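PDB 3LFJ: phosphotransferase system, mannose/fructose/N-acetylgalactosamine-specific component IIB from Thermoanaerobacter tengcongensis, which probably acts as the IIB component of a sugar phosphotransferase system, passing phosphate from a phosphohistidine to an incoming mannose-type sugar. Local coordinates for residues I24-I29 against K99-F104; G126-T131 against Q139-S144; E57-E62 against V78-V83; T109-M114 against L152-K157; G36-R41 against Q165-S170. One frame throughout, in Å; residues are numbered along the deposited sequence.

Contact 1 of 5, residues I24-I29 against K99-F104; sequences IVFARI and KVFLLF
At the centre of the mainly parallel sheet, I24-I29 of strand 22-30 runs beside K99-F104 of strand 98-104, the short axes 4.6 Å apart and 11° from parallel. Four backbone bonds join them: V25 N to V100 O (2.9 Å), L102 N to F26 O, R28 N to L102 O and F104 N to R28 O (2.8 Å). The register slips once. I24 pairs with V100 but A27 with L102, three residues against two, so a beta bulge falls near V25, whose side chain turns toward the other strand and sets CG2 3.3 Å from V100 O. Above one face of the sheet F26 and F101 lie side by side, both with CG trans to backbone N; their planes meet at 37°, and F26 CD2 reaches F101 CE1 at 3.3 Å. F26 CB sits over the F101 ring face, 4.1 Å from its centroid. In this open alpha/beta fold, helix 38-43 packs on that face and helix 107-115 on the other, where I24 CG2 meets L102 CD1 (3.8 Å) and I29 CG1 meets F104 CB. The extended R28 chain lies along L103 CD1; its guanidinium forms a salt bridge with D30 and a hydrogen bond to Q165 O.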
# COMPACT_ATOMS: atom_id res chain seq x y z
N ILE A 24 3.90 -0.82 -11.81
CA ILE A 24 3.10 -0.77 -10.59
C ILE A 24 1.62 -0.74 -10.97
O ILE A 24 1.14 0.26 -11.52
CB ILE A 24 3.46 0.47 -9.79
CG1 ILE A 24 4.95 0.42 -9.47
CG2 ILE A 24 2.61 0.54 -8.50
CD1 ILE A 24 5.55 1.77 -9.24
N VAL A 25 0.91 -1.83 -10.68
CA VAL A 25 -0.50 -1.90 -11.08
C VAL A 25 -1.45 -1.41 -10.00
O VAL A 25 -2.59 -1.07 -10.29
CB VAL A 25 -0.91 -3.32 -11.52
CG1 VAL A 25 -0.05 -3.77 -12.69
CG2 VAL A 25 -0.82 -4.33 -10.36
N PHE A 26 -0.97 -1.36 -8.75
CA PHE A 26 -1.79 -0.92 -7.63
C PHE A 26 -0.87 -0.71 -6.45
O PHE A 26 0.24 -1.25 -6.43
CB PHE A 26 -2.84 -1.98 -7.27
CG PHE A 26 -4.07 -1.42 -6.61
CD1 PHE A 26 -4.98 -0.66 -7.33
CD2 PHE A 26 -4.32 -1.68 -5.27
CE1 PHE A 26 -6.12 -0.17 -6.73
CE2 PHE A 26 -5.47 -1.19 -4.67
CZ PHE A 26 -6.36 -0.43 -5.40
N ALA A 27 -1.32 0.08 -5.47
CA ALA A 27 -0.60 0.22 -4.21
C ALA A 27 -1.61 0.32 -3.09
O ALA A 27 -2.63 1.00 -3.21
CB ALA A 27 0.32 1.43 -4.23
N ARG A 28 -1.32 -0.36 -1.99
CA ARG A 28 -2.26 -0.44 -0.87
C ARG A 28 -1.49 -0.34 0.45
O ARG A 28 -0.39 -0.89 0.58
CB ARG A 28 -3.03 -1.76 -0.94
CG ARG A 28 -3.86 -2.10 0.31
CD ARG A 28 -4.65 -3.37 0.04
NE ARG A 28 -5.33 -3.86 1.23
CZ ARG A 28 -6.57 -3.51 1.60
NH1 ARG A 28 -7.08 -4.02 2.70
NH2 ARG A 28 -7.28 -2.64 0.88
N ILE A 29 -2.09 0.37 1.40
CA ILE A 29 -1.56 0.44 2.76
C ILE A 29 -2.48 -0.37 3.67
O ILE A 29 -3.69 -0.11 3.75
CB ILE A 29 -1.46 1.90 3.26
CG1 ILE A 29 -0.36 2.63 2.46
CG2 ILE A 29 -1.17 1.92 4.79
CD1 ILE A 29 -0.33 4.15 2.62
N LYS A 99 4.65 -7.09 -13.49
CA LYS A 99 3.52 -6.39 -12.89
C LYS A 99 3.51 -6.63 -11.38
O LYS A 99 3.56 -7.77 -10.93
CB LYS A 99 2.19 -6.82 -13.52
CG LYS A 99 1.99 -6.27 -14.94
CD LYS A 99 0.70 -6.77 -15.56
CE LYS A 99 0.71 -6.59 -17.07
NZ LYS A 99 0.88 -5.16 -17.44
N VAL A 100 3.48 -5.54 -10.62
CA VAL A 100 3.50 -5.64 -9.15
C VAL A 100 2.39 -4.85 -8.45
O VAL A 100 2.05 -3.73 -8.84
CB VAL A 100 4.88 -5.22 -8.54
CG1 VAL A 100 6.01 -6.06 -9.14
CG2 VAL A 100 5.13 -3.74 -8.74
N PHE A 101 1.83 -5.49 -7.43
CA PHE A 101 0.83 -4.87 -6.55
C PHE A 101 1.63 -4.54 -5.29
O PHE A 101 2.09 -5.45 -4.59
CB PHE A 101 -0.27 -5.91 -6.28
CG PHE A 101 -1.41 -5.43 -5.43
CD1 PHE A 101 -2.72 -5.38 -5.94
CD2 PHE A 101 -1.21 -5.10 -4.09
CE1 PHE A 101 -3.79 -4.98 -5.15
CE2 PHE A 101 -2.28 -4.68 -3.30
CZ PHE A 101 -3.57 -4.63 -3.83
N LEU A 102 1.84 -3.25 -5.03
CA LEU A 102 2.63 -2.84 -3.86
C LEU A 102 1.77 -2.85 -2.60
O LEU A 102 0.65 -2.34 -2.60
CB LEU A 102 3.19 -1.44 -4.04
CG LEU A 102 4.15 -1.23 -5.22
CD1 LEU A 102 4.63 0.20 -5.25
CD2 LEU A 102 5.32 -2.19 -5.10
N LEU A 103 2.31 -3.43 -1.55
CA LEU A 103 1.64 -3.47 -0.26
C LEU A 103 2.56 -2.87 0.80
O LEU A 103 3.69 -3.32 0.97
CB LEU A 103 1.28 -4.93 0.05
CG LEU A 103 0.46 -5.19 1.30
CD1 LEU A 103 -0.81 -4.36 1.27
CD2 LEU A 103 0.13 -6.69 1.37
N PHE A 104 2.08 -1.84 1.48
CA PHE A 104 2.83 -1.19 2.57
C PHE A 104 2.12 -1.42 3.88
O PHE A 104 0.90 -1.52 3.92
CB PHE A 104 2.91 0.34 2.37
CG PHE A 104 3.55 0.74 1.10
CD1 PHE A 104 4.92 0.92 1.04
CD2 PHE A 104 2.79 0.93 -0.07
CE1 PHE A 104 5.55 1.30 -0.16
CE2 PHE A 104 3.41 1.30 -1.27
CZ PHE A 104 4.79 1.49 -1.31

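Contact 2 of 5, residues G126-T131 against Q139-S144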
# COMPACT_ATOMS: atom_id res chain seq x y z
N GLY A 126 -6.19 0.68 3.05
CA GLY A 126 -6.95 -0.51 3.37
C GLY A 126 -7.11 -0.84 4.85
O GLY A 126 -8.15 -1.37 5.25
N GLY A 127 -6.09 -0.54 5.64
CA GLY A 127 -6.12 -0.88 7.05
C GLY A 127 -5.17 -0.03 7.85
O GLY A 127 -3.97 0.01 7.58
N VAL A 128 -5.72 0.72 8.81
CA VAL A 128 -4.91 1.52 9.72
C VAL A 128 -5.61 1.44 11.07
O VAL A 128 -6.74 1.91 11.21
CB VAL A 128 -4.77 2.99 9.28
CG1 VAL A 128 -3.80 3.70 10.23
CG2 VAL A 128 -4.26 3.13 7.83
N ALA A 129 -4.97 0.80 12.04
CA ALA A 129 -5.65 0.52 13.31
C ALA A 129 -5.86 1.80 14.12
O ALA A 129 -5.08 2.75 14.05
CB ALA A 129 -4.86 -0.49 14.12
N LYS A 130 -6.92 1.81 14.91
CA LYS A 130 -7.19 2.93 15.80
C LYS A 130 -6.12 3.03 16.89
O LYS A 130 -5.69 2.04 17.46
CB LYS A 130 -8.57 2.75 16.43
CG LYS A 130 -8.98 3.87 17.40
CD LYS A 130 -9.29 5.13 16.63
CE LYS A 130 -10.07 6.14 17.50
NZ LYS A 130 -9.22 6.64 18.58
N THR A 131 -5.70 4.26 17.18
CA THR A 131 -4.87 4.56 18.35
C THR A 131 -5.47 5.84 18.90
O THR A 131 -6.31 6.46 18.25
CB THR A 131 -3.40 4.84 17.97
OG1 THR A 131 -3.33 6.02 17.17
CG2 THR A 131 -2.78 3.67 17.21
N GLN A 139 -14.48 0.85 10.01
CA GLN A 139 -14.07 -0.33 10.76
C GLN A 139 -12.61 -0.68 10.48
O GLN A 139 -11.92 -1.18 11.36
CB GLN A 139 -14.98 -1.52 10.43
CG GLN A 139 -14.97 -2.64 11.46
CD GLN A 139 -13.69 -3.45 11.45
N SER A 140 -12.14 -0.39 9.27
CA SER A 140 -10.77 -0.78 8.93
C SER A 140 -9.77 0.36 9.02
O SER A 140 -8.58 0.11 9.11
CB SER A 140 -10.69 -1.44 7.54
OG SER A 140 -11.09 -0.56 6.52
N VAL A 141 -10.23 1.60 8.96
CA VAL A 141 -9.29 2.72 8.91
C VAL A 141 -9.57 3.85 9.90
O VAL A 141 -10.69 4.36 9.97
CB VAL A 141 -9.22 3.34 7.49
CG1 VAL A 141 -8.35 4.61 7.47
CG2 VAL A 141 -8.68 2.32 6.49
N SER A 142 -8.54 4.21 10.67
CA SER A 142 -8.51 5.43 11.47
C SER A 142 -7.26 6.22 11.07
O SER A 142 -6.24 5.62 10.72
CB SER A 142 -8.41 5.08 12.96
OG SER A 142 -9.57 4.38 13.41
N LEU A 143 -7.32 7.55 11.14
CA LEU A 143 -6.18 8.36 10.71
C LEU A 143 -5.98 9.56 11.63
O LEU A 143 -6.96 10.16 12.08
CB LEU A 143 -6.37 8.87 9.28
CG LEU A 143 -6.38 7.84 8.14
CD1 LEU A 143 -6.87 8.47 6.84
CD2 LEU A 143 -5.00 7.24 7.94
N SER A 144 -4.73 9.93 11.89
CA SER A 144 -4.47 11.17 12.63
C SER A 144 -4.53 12.34 11.67
O SER A 144 -4.45 12.19 10.45
CB SER A 144 -3.10 11.14 13.28
OG SER A 144 -2.09 11.24 12.29
O HOH W 1 -10.31 0.64 4.04
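The flat groups that meet here are peptides, those of V128 on one side and of S140 and S142 on the other; no aromatic ring takes part. V128 N meets S140 O at 2.9 Å, approaching in the carbonyl plane, and the V128 carbonyl in turn receives S142 N at 3.0 Å, this donor tilted 23° from the plane. The two bonds grip V128 from both its N-H and its C=O and make a single beta bridge centred on V128 and V141, whose CA atoms are 4.6 Å apart. Alongside, V128 CG1, anti to the backbone N (chi1 -175°), is pressed to 3.1 Å from S142 O. That oxygen is buried with no polar partner in the model, so this snug spot is apolar carbon against carbonyl. On the outer side K130 bends its chain across the S142 hydroxyl, CD lying 3.3 Å from S142 OG, while K130 NZ turns back to T131 O and also bonds R134 O. At the other end a water ties the segments, donating to G126 O and accepting from S140 OG (2.9 Å). V141 CG2 lies against the G126 peptide, and V128 CG2 meets L143 CD2 at about a right angle. The contact thus joins the end of strand 122-127, which is hydrogen-bonded to I29 of strand 22-30 and to D31 just past it, to the small two-stranded sheet 135-136/142-143, just before S144 caps helix 145-158.

Contact 3 of 5, residues E57-E62 against V78-V83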
# COMPACT_ATOMS: atom_id res chain seq x y z
N GLU A 57 10.95 -3.28 8.45
CA GLU A 57 10.85 -4.24 9.57
C GLU A 57 10.63 -5.64 9.01
O GLU A 57 11.32 -6.59 9.42
CB GLU A 57 9.69 -3.89 10.51
CG GLU A 57 9.98 -2.72 11.44
CD GLU A 57 8.92 -2.52 12.52
OE1 GLU A 57 8.07 -3.42 12.73
OE2 GLU A 57 8.96 -1.46 13.17
N LEU A 58 9.70 -5.80 8.08
CA LEU A 58 9.43 -7.15 7.57
C LEU A 58 10.64 -7.71 6.82
O LEU A 58 10.89 -8.91 6.83
CB LEU A 58 8.19 -7.15 6.67
CG LEU A 58 7.79 -8.53 6.12
CD1 LEU A 58 7.43 -9.50 7.25
CD2 LEU A 58 6.62 -8.42 5.14
N ALA A 59 11.42 -6.83 6.19
CA ALA A 59 12.53 -7.29 5.38
C ALA A 59 13.53 -8.11 6.15
O ALA A 59 14.21 -8.97 5.56
CB ALA A 59 13.22 -6.11 4.71
N VAL A 60 13.62 -7.86 7.44
CA VAL A 60 14.57 -8.63 8.26
C VAL A 60 13.90 -9.68 9.14
O VAL A 60 14.62 -10.41 9.82
CB VAL A 60 15.47 -7.71 9.10
CG1 VAL A 60 16.28 -6.80 8.17
CG2 VAL A 60 14.69 -6.89 10.07
N ASP A 61 12.57 -9.78 9.08
CA ASP A 61 11.76 -10.62 9.98
C ASP A 61 11.40 -11.92 9.27
O ASP A 61 10.41 -11.99 8.54
CB ASP A 61 10.50 -9.86 10.40
CG ASP A 61 9.64 -10.61 11.40
OD1 ASP A 61 9.78 -11.85 11.57
OD2 ASP A 61 8.82 -9.93 12.03
N GLU A 62 12.20 -12.95 9.48
CA GLU A 62 11.99 -14.19 8.75
C GLU A 62 10.70 -14.89 9.15
O GLU A 62 10.06 -15.51 8.30
CB GLU A 62 13.21 -15.11 8.91
CG GLU A 62 14.47 -14.55 8.22
CD GLU A 62 14.70 -15.08 6.82
OE1 GLU A 62 13.73 -15.21 6.04
OE2 GLU A 62 15.88 -15.35 6.51
N VAL A 78 4.87 -13.68 -3.64
CA VAL A 78 5.09 -12.60 -2.68
C VAL A 78 6.58 -12.36 -2.54
O VAL A 78 7.35 -13.29 -2.32
CB VAL A 78 4.55 -12.98 -1.30
CG1 VAL A 78 4.90 -11.89 -0.26
CG2 VAL A 78 3.05 -13.20 -1.36
N LYS A 79 6.99 -11.10 -2.65
CA LYS A 79 8.38 -10.72 -2.42
C LYS A 79 8.39 -9.58 -1.42
O LYS A 79 7.49 -8.74 -1.43
CB LYS A 79 9.02 -10.26 -3.72
CG LYS A 79 9.09 -11.35 -4.78
CD LYS A 79 9.85 -12.56 -4.25
N VAL A 80 9.43 -9.54 -0.59
CA VAL A 80 9.54 -8.51 0.43
C VAL A 80 10.84 -7.75 0.23
O VAL A 80 11.90 -8.34 0.03
CB VAL A 80 9.52 -9.12 1.84
CG1 VAL A 80 9.69 -8.03 2.91
CG2 VAL A 80 8.22 -9.90 2.07
N PHE A 81 10.74 -6.42 0.26
CA PHE A 81 11.91 -5.55 0.13
C PHE A 81 11.89 -4.49 1.20
O PHE A 81 10.82 -3.98 1.55
CB PHE A 81 11.90 -4.80 -1.21
CG PHE A 81 12.12 -5.67 -2.42
CD1 PHE A 81 13.37 -5.75 -3.00
CD2 PHE A 81 11.07 -6.36 -3.00
CE1 PHE A 81 13.59 -6.53 -4.13
CE2 PHE A 81 11.27 -7.14 -4.13
CZ PHE A 81 12.53 -7.22 -4.70
N GLY A 82 13.08 -4.12 1.69
CA GLY A 82 13.20 -2.87 2.40
C GLY A 82 13.06 -1.70 1.44
O GLY A 82 13.08 -1.88 0.22
N VAL A 83 12.94 -0.49 1.98
CA VAL A 83 12.76 0.70 1.14
C VAL A 83 13.91 0.92 0.15
O VAL A 83 13.68 1.07 -1.06
CB VAL A 83 12.58 1.96 2.01
CG1 VAL A 83 12.68 3.25 1.19
CG2 VAL A 83 11.26 1.88 2.75
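L58 and V80 form the tight part of this contact, methyl against methyl at about a right angle. V80 points its side chain toward the short, weakly bonded helix 56-60, and its CG1 lies 3.8 Å from L58 CG, with L58 CD2 at 3.8 Å from V80 CG2 as well. L58 reaches there because its CG is trans to the backbone N (chi1 -178°), which brings the branch back to the strand although the residue's first bond does not aim at it. The same V80 CG1 also touches A59 CA at 3.8 Å. Beyond it A59 CB rests on the peptide at the end of the strand, 3.6 Å from G82 N.

No hydrogen bond crosses between the segments, which together bury only 166 Å². Outward the contact thins quickly: E57 and V60 are exposed to solvent, and V60 directs its side chain away from the strand. L58, by contrast, is buried, closed in by M64, K65 and Y68 of helix 62-70 and by I53 of strand 50-54. F81 points to the other side of the sheet, where its ring meets W22 edge-to-face. G82 stands at the N-cap position of helix 83-91, whose V83 N is bonded by D56 OD1. Strand 78-81 is an outermost strand, parallel to its neighbour 50-54, and helices 56-60 and 62-70 link the two: a beta-alpha-beta crossover whose first helical turn sits against the strand it leads to.

Contact 4 of 5, residues T109-M114 against L152-K157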
# COMPACT_ATOMS: atom_id res chain seq x y z
N THR A 109 6.13 4.57 5.15
CA THR A 109 6.97 3.82 4.25
C THR A 109 6.60 4.12 2.80
O THR A 109 7.47 4.23 1.94
CB THR A 109 6.90 2.31 4.55
OG1 THR A 109 7.29 2.09 5.92
CG2 THR A 109 7.83 1.53 3.64
N CYS A 110 5.30 4.30 2.55
CA CYS A 110 4.86 4.71 1.23
C CYS A 110 5.45 6.08 0.86
O CYS A 110 5.98 6.26 -0.23
CB CYS A 110 3.33 4.71 1.17
SG CYS A 110 2.70 5.20 -0.45
N LYS A 111 5.39 7.03 1.80
CA LYS A 111 5.97 8.35 1.57
C LYS A 111 7.46 8.26 1.24
O LYS A 111 7.94 8.89 0.30
CB LYS A 111 5.74 9.28 2.77
CG LYS A 111 6.53 10.61 2.70
CD LYS A 111 6.32 11.41 3.98
CE LYS A 111 6.51 12.90 3.77
NZ LYS A 111 7.83 13.26 3.22
N ARG A 112 8.19 7.44 2.00
CA ARG A 112 9.61 7.28 1.71
C ARG A 112 9.89 6.78 0.29
O ARG A 112 10.82 7.29 -0.38
CB ARG A 112 10.28 6.37 2.74
CG ARG A 112 10.40 7.02 4.11
CD ARG A 112 10.74 5.98 5.16
NE ARG A 112 12.02 5.35 4.87
CZ ARG A 112 12.37 4.15 5.32
NH1 ARG A 112 11.51 3.47 6.07
NH2 ARG A 112 13.57 3.64 5.02
N VAL A 113 9.13 5.80 -0.19
CA VAL A 113 9.38 5.32 -1.54
C VAL A 113 8.94 6.31 -2.60
O VAL A 113 9.59 6.43 -3.62
CB VAL A 113 8.79 3.92 -1.84
CG1 VAL A 113 9.45 2.86 -0.96
CG2 VAL A 113 7.31 3.91 -1.70
N MET A 114 7.84 7.02 -2.37
CA MET A 114 7.45 8.03 -3.34
C MET A 114 8.46 9.18 -3.35
O MET A 114 8.81 9.69 -4.41
CB MET A 114 6.03 8.52 -3.06
CG MET A 114 5.03 7.40 -3.21
SD MET A 114 3.33 8.00 -3.28
CE MET A 114 3.34 8.76 -4.90
N LEU A 152 -2.47 14.18 1.83
CA LEU A 152 -2.72 15.35 1.00
C LEU A 152 -1.45 15.82 0.30
O LEU A 152 -1.49 16.21 -0.87
CB LEU A 152 -3.30 16.48 1.85
CG LEU A 152 -4.76 16.25 2.24
CD1 LEU A 152 -5.24 17.29 3.24
CD2 LEU A 152 -5.64 16.25 1.00
N GLU A 153 -0.33 15.76 1.01
CA GLU A 153 0.95 16.14 0.44
C GLU A 153 1.37 15.20 -0.69
O GLU A 153 1.91 15.64 -1.71
CB GLU A 153 2.01 16.23 1.54
CG GLU A 153 3.41 16.50 1.05
CD GLU A 153 4.42 16.57 2.19
OE1 GLU A 153 4.33 15.74 3.12
OE2 GLU A 153 5.30 17.45 2.15
N LEU A 154 1.12 13.90 -0.52
CA LEU A 154 1.41 12.97 -1.61
C LEU A 154 0.55 13.27 -2.84
O LEU A 154 1.04 13.23 -3.97
CB LEU A 154 1.19 11.52 -1.15
CG LEU A 154 2.14 10.98 -0.08
CD1 LEU A 154 1.78 9.52 0.14
CD2 LEU A 154 3.59 11.12 -0.47
N LYS A 155 -0.73 13.56 -2.62
CA LYS A 155 -1.64 13.94 -3.71
C LYS A 155 -1.14 15.20 -4.43
O LYS A 155 -1.07 15.24 -5.65
CB LYS A 155 -3.05 14.16 -3.17
CG LYS A 155 -4.04 14.72 -4.20
N THR A 156 -0.77 16.21 -3.65
CA THR A 156 -0.30 17.47 -4.22
C THR A 156 0.99 17.32 -5.02
O THR A 156 1.11 17.82 -6.14
CB THR A 156 -0.13 18.54 -3.14
OG1 THR A 156 -1.38 18.76 -2.48
CG2 THR A 156 0.34 19.87 -3.74
N LYS A 157 1.97 16.62 -4.43
CA LYS A 157 3.28 16.49 -5.05
C LYS A 157 3.32 15.51 -6.20
O LYS A 157 4.04 15.73 -7.18
CB LYS A 157 4.33 16.04 -4.01
CG LYS A 157 4.64 17.03 -2.91
CD LYS A 157 5.82 16.53 -2.08
CE LYS A 157 6.16 17.50 -0.96
NZ LYS A 157 7.25 16.97 -0.10
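L154 has CG trans to its carbonyl carbon (chi1 -66°) and an extended second torsion (chi2 -177°), a combination that points its two methyls at the neighbouring helix. It joins two helices of one layer of the open alpha/beta fold, 107-115 and 145-158, both lying on the same side of the central sheet. The short axes run 11.3 Å apart with a crossing angle of 21°, too wide for intimate backbone approach, and K111 and L154 are nearest at 7.2 Å between CA atoms. L154 therefore bridges most of the gap: CD1 comes to 4.1 Å from M114 SD, the M114 chain bending at its last torsion, and CD2 lies 4.2 Å from K111 CA. C110 SG edges the same methyl CD1 more loosely. I120 also touches C110 and M114, and V160 touches L154.

On the more open side the aliphatic end of K111 passes E153, CE 3.6 Å from OE1. The ammonium belongs elsewhere, in a salt bridge to D115, and no hydrogen bond links the two helices here. E153 is paired instead with a lysine of its own helix, one turn on: K157 NZ sits above the carboxylate plane, 3.0 Å from E153 OE2.

Contact 5 of 5, residues G36-R41 against Q165-S170; sequences GQVMTR and QMIPDS
V38, in the first turn of helix 38-43, and I167, at the head of a type I beta turn spanning I167-S170, are nearest in backbone, their CA atoms 6.4 Å apart. This turn lies in the loop that follows strand 161-164 of the central sheet, so the contact brings together two connections beyond the C-terminal ends of strands 22-30 and 161-164, the edge where open alpha/beta folds usually place their active sites. The turn closes with S170 N on I167 O at 3.1 Å. Its S170 hydroxyl accepts I167 N at 3.0 Å in an almost straight bond (176°), and Q165 NE2 donates to S170 O, which lies close to the plane of the Q165 amide. Held in this way, I167 presents an apolar side chain to the helix. Its CG1 occupies the crowded position between N and carbonyl carbon (chi1 51°), which leaves CG2 to meet both V38 CG1 (4.1 Å) and R41 CD (4.0 Å). The extended R41 chain crosses I167 at a slant, and CD1 of I167 lies near the exposed guanidinium, at an oblique angle to it. No hydrogen bond passes between the segments, yet M166 O is tied to W42 NE1 of the same helix, and R28 bonds Q165 O. P168 completes the seam at the far end of the first helical turn: its CD lies 4.0 Å from R41 CB, and its CG lies 3.9 Å from R41 O.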
# COMPACT_ATOMS: atom_id res chain seq x y z
N GLY A 36 -6.26 -12.90 6.36
CA GLY A 36 -7.55 -13.44 5.95
C GLY A 36 -7.61 -13.66 4.44
O GLY A 36 -6.64 -14.11 3.83
N GLN A 37 -8.75 -13.32 3.84
CA GLN A 37 -8.93 -13.49 2.40
C GLN A 37 -8.77 -12.17 1.65
O GLN A 37 -9.00 -12.10 0.45
CB GLN A 37 -10.32 -14.06 2.11
CG GLN A 37 -10.53 -15.47 2.61
CD GLN A 37 -9.53 -16.43 2.01
OE1 GLN A 37 -8.76 -17.07 2.72
NE2 GLN A 37 -9.53 -16.53 0.68
N VAL A 38 -8.39 -11.12 2.36
CA VAL A 38 -8.39 -9.79 1.78
C VAL A 38 -7.57 -9.68 0.50
O VAL A 38 -8.04 -9.17 -0.52
CB VAL A 38 -7.92 -8.75 2.83
CG1 VAL A 38 -7.69 -7.40 2.20
CG2 VAL A 38 -8.95 -8.66 3.95
N MET A 39 -6.33 -10.17 0.53
CA MET A 39 -5.49 -10.04 -0.65
C MET A 39 -5.89 -11.00 -1.75
O MET A 39 -5.61 -10.77 -2.92
CB MET A 39 -4.00 -10.19 -0.30
CG MET A 39 -3.41 -8.94 0.35
SD MET A 39 -3.61 -7.45 -0.62
CE MET A 39 -2.62 -7.89 -2.04
N THR A 40 -6.55 -12.10 -1.39
CA THR A 40 -7.05 -13.02 -2.39
C THR A 40 -8.11 -12.29 -3.21
O THR A 40 -8.13 -12.38 -4.45
CB THR A 40 -7.59 -14.30 -1.74
OG1 THR A 40 -6.52 -14.96 -1.06
CG2 THR A 40 -8.18 -15.23 -2.79
N ARG A 41 -8.96 -11.53 -2.53
CA ARG A 41 -9.95 -10.70 -3.21
C ARG A 41 -9.29 -9.64 -4.10
O ARG A 41 -9.63 -9.51 -5.27
CB ARG A 41 -10.91 -10.05 -2.22
CG ARG A 41 -11.64 -11.04 -1.32
CD ARG A 41 -12.74 -10.34 -0.54
NE ARG A 41 -13.39 -11.25 0.39
CZ ARG A 41 -14.40 -12.06 0.06
NH1 ARG A 41 -14.87 -12.05 -1.18
NH2 ARG A 41 -14.93 -12.86 0.97
N GLN A 165 -10.57 2.01 1.09
CA GLN A 165 -11.42 0.91 0.67
C GLN A 165 -10.87 -0.41 1.19
O GLN A 165 -9.70 -0.75 0.96
CB GLN A 165 -11.55 0.84 -0.85
CG GLN A 165 -12.68 -0.07 -1.31
CD GLN A 165 -12.79 -0.14 -2.82
OE1 GLN A 165 -11.83 0.11 -3.54
NE2 GLN A 165 -13.98 -0.49 -3.31
N MET A 166 -11.69 -1.16 1.91
CA MET A 166 -11.21 -2.36 2.57
C MET A 166 -10.97 -3.50 1.58
O MET A 166 -9.88 -4.09 1.54
CB MET A 166 -12.19 -2.77 3.67
CG MET A 166 -11.63 -3.77 4.63
SD MET A 166 -12.81 -4.21 5.92
CE MET A 166 -14.14 -4.93 4.94
N ILE A 167 -12.00 -3.82 0.80
CA ILE A 167 -11.93 -4.84 -0.23
C ILE A 167 -12.59 -4.30 -1.50
O ILE A 167 -13.23 -3.26 -1.48
CB ILE A 167 -12.57 -6.17 0.21
CG1 ILE A 167 -13.98 -5.93 0.76
CG2 ILE A 167 -11.67 -6.87 1.24
CD1 ILE A 167 -14.67 -7.19 1.27
N PRO A 168 -12.39 -5.00 -2.63
CA PRO A 168 -12.83 -4.38 -3.88
C PRO A 168 -14.31 -4.03 -3.96
O PRO A 168 -14.66 -3.11 -4.69
CB PRO A 168 -12.46 -5.45 -4.92
CG PRO A 168 -11.24 -6.10 -4.33
CD PRO A 168 -11.53 -6.17 -2.85
N ASP A 169 -15.15 -4.73 -3.21
CA ASP A 169 -16.59 -4.51 -3.30
C ASP A 169 -17.15 -3.74 -2.12
O ASP A 169 -18.37 -3.57 -2.00
CB ASP A 169 -17.32 -5.85 -3.46
CG ASP A 169 -17.07 -6.48 -4.82
OD1 ASP A 169 -16.63 -5.75 -5.73
OD2 ASP A 169 -17.31 -7.70 -4.97
N SER A 170 -16.28 -3.26 -1.23
CA SER A 170 -16.76 -2.48 -0.09
C SER A 170 -16.73 -0.97 -0.35
O SER A 170 -16.29 -0.52 -1.41
CB SER A 170 -16.02 -2.87 1.20
OG SER A 170 -14.65 -2.51 1.16

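Contact 1 forms the middle of the sheet, and the others are set round it. Contact 3, about 15 Å away between centres and within the chain span of contact 1, packs 78-81, one of the two outermost strands, against the first of its crossover helices. Contact 4, about 14 Å from contact 1 between centres, touches it where F104 meets C110 and V113. Contacts 2 and 5 gather at the C-terminal ends of strands 22-30, 122-127 and 161-164, and probably shape that edge, while contacts 3 and 4 hold flanking helices together. Contact 5 joins the start of helix 38-43 to the loop after strand 161-164, alternating with contact 1 along the chain; it lies about 23 Å from contact 4 between centres.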